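Local coordinates for protein carbohydrate esterase family 2 (CE2) (Chaetomium olivicolor, PDB 4XVH) that probably removes acetyl groups from xylan or related plant cell-wall polysaccharides as an SGNH/GDSL-type esterase carrying an N-terminal beta-sandwich domain, at residues Val208-Gly213 and Val236-Asp241. Numbering follows the deposited sequence.
Sequences VVINLG and VKFVQD
Apolar contact alone joins I210 and L212, on the strand 207-211 and just past it, to F238 and V239 of the helix 228-243. I210 has two partners: its CD1 lies 3.8 Å from CG2 of V239 and 4.2 Å from CD2 of F238, so one methyl touches two consecutive helix residues. The extended second torsion (chi2 168°) carries that methyl out from the strand. L212 meets the same ring further round, its CD1 4.2 Å from CE2 of F238, with the two side chains crossing at about a right angle. F238 holds CG anti to the backbone nitrogen (chi1 -173°), which sends the ring toward the sheet, where I115 of strand 111-116 and L166 of a loop also touch it. All four residues are buried, and the two segments bury 140 Å² between them, both sides summed.

Within the helix, K237 NZ lies 3.0 Å from both OD1 and OD2 of D241, using the syn lone pair of each in a salt bridge. L212 O accepts a hydrogen bond from Y231 OH. Strand 207-211 is central in a five-stranded parallel sheet of order 2-1-3-4-5; the helix belongs to its beta-alpha-beta crossover to 250-254, in the Rossmann-like alpha/beta/alpha architecture that SGNH hydrolases share.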
# COMPACT_ATOMS: atom_id res chain seq x y z
N VAL A 208 -2.66 -2.65 -12.02
CA VAL A 208 -2.07 -3.36 -10.90
C VAL A 208 -0.59 -3.02 -10.87
O VAL A 208 0.14 -3.27 -11.86
CB VAL A 208 -2.25 -4.86 -11.01
CG1 VAL A 208 -1.42 -5.60 -9.92
CG2 VAL A 208 -3.74 -5.22 -10.91
N VAL A 209 -0.18 -2.44 -9.75
CA VAL A 209 1.18 -1.96 -9.53
C VAL A 209 1.91 -2.94 -8.62
O VAL A 209 1.40 -3.30 -7.55
CB VAL A 209 1.20 -0.57 -8.88
CG1 VAL A 209 2.66 -0.14 -8.64
CG2 VAL A 209 0.45 0.45 -9.78
N ILE A 210 3.06 -3.43 -9.07
CA ILE A 210 3.80 -4.38 -8.24
C ILE A 210 5.21 -3.87 -8.01
O ILE A 210 5.93 -3.65 -8.96
CB ILE A 210 3.85 -5.77 -8.87
CG1 ILE A 210 2.43 -6.30 -9.08
CG2 ILE A 210 4.70 -6.71 -7.98
CD1 ILE A 210 2.35 -7.52 -9.95
N ASN A 211 5.59 -3.75 -6.73
CA ASN A 211 6.93 -3.30 -6.36
C ASN A 211 7.54 -4.26 -5.34
O ASN A 211 7.39 -4.10 -4.13
CB ASN A 211 6.84 -1.88 -5.80
CG ASN A 211 8.19 -1.28 -5.45
OD1 ASN A 211 9.20 -1.98 -5.28
ND2 ASN A 211 8.20 0.03 -5.28
N LEU A 212 8.24 -5.27 -5.85
CA LEU A 212 8.82 -6.30 -5.01
C LEU A 212 10.20 -6.69 -5.51
O LEU A 212 10.44 -6.71 -6.73
CB LEU A 212 7.93 -7.55 -5.01
CG LEU A 212 6.57 -7.42 -4.34
CD1 LEU A 212 5.76 -8.67 -4.71
CD2 LEU A 212 6.76 -7.34 -2.81
N GLY A 213 11.10 -6.99 -4.58
CA GLY A 213 12.45 -7.42 -4.95
C GLY A 213 13.50 -6.82 -4.04
O GLY A 213 14.61 -7.32 -3.95
N VAL A 236 6.56 -13.39 -13.50
CA VAL A 236 5.63 -13.74 -14.57
C VAL A 236 4.43 -14.52 -13.98
O VAL A 236 3.28 -14.18 -14.23
CB VAL A 236 6.33 -14.56 -15.66
CG1 VAL A 236 5.32 -15.15 -16.64
CG2 VAL A 236 7.35 -13.66 -16.39
N LYS A 237 4.72 -15.50 -13.15
CA LYS A 237 3.67 -16.32 -12.56
C LYS A 237 2.69 -15.52 -11.67
O LYS A 237 1.48 -15.75 -11.68
CB LYS A 237 4.31 -17.47 -11.78
CG LYS A 237 3.33 -18.45 -11.16
CD LYS A 237 2.49 -19.15 -12.23
CE LYS A 237 1.76 -20.37 -11.64
NZ LYS A 237 1.20 -20.03 -10.28
N PHE A 238 3.23 -14.58 -10.88
CA PHE A 238 2.42 -13.76 -9.98
C PHE A 238 1.42 -12.91 -10.81
O PHE A 238 0.23 -12.88 -10.53
CB PHE A 238 3.30 -12.86 -9.11
CG PHE A 238 2.55 -12.11 -8.03
CD1 PHE A 238 1.36 -12.62 -7.51
CD2 PHE A 238 3.02 -10.90 -7.55
CE1 PHE A 238 0.64 -11.92 -6.53
CE2 PHE A 238 2.32 -10.20 -6.57
CZ PHE A 238 1.11 -10.73 -6.05
N VAL A 239 1.92 -12.27 -11.85
CA VAL A 239 1.04 -11.53 -12.73
C VAL A 239 0.01 -12.47 -13.39
O VAL A 239 -1.19 -12.17 -13.41
CB VAL A 239 1.85 -10.77 -13.79
CG1 VAL A 239 0.93 -10.23 -14.88
CG2 VAL A 239 2.64 -9.60 -13.10
N GLN A 240 0.46 -13.62 -13.89
CA GLN A 240 -0.49 -14.54 -14.50
C GLN A 240 -1.55 -14.94 -13.47
O GLN A 240 -2.74 -15.01 -13.80
CB GLN A 240 0.25 -15.75 -15.07
CG GLN A 240 1.03 -15.42 -16.33
CD GLN A 240 1.96 -16.54 -16.77
OE1 GLN A 240 2.29 -17.43 -15.99
NE2 GLN A 240 2.38 -16.49 -18.02
N ASP A 241 -1.13 -15.18 -12.23
CA ASP A 241 -2.09 -15.54 -11.18
C ASP A 241 -3.10 -14.40 -10.92
O ASP A 241 -4.30 -14.66 -10.74
CB ASP A 241 -1.37 -15.91 -9.88
CG ASP A 241 -0.65 -17.24 -9.96
OD1 ASP A 241 -0.92 -18.04 -10.89
OD2 ASP A 241 0.20 -17.49 -9.10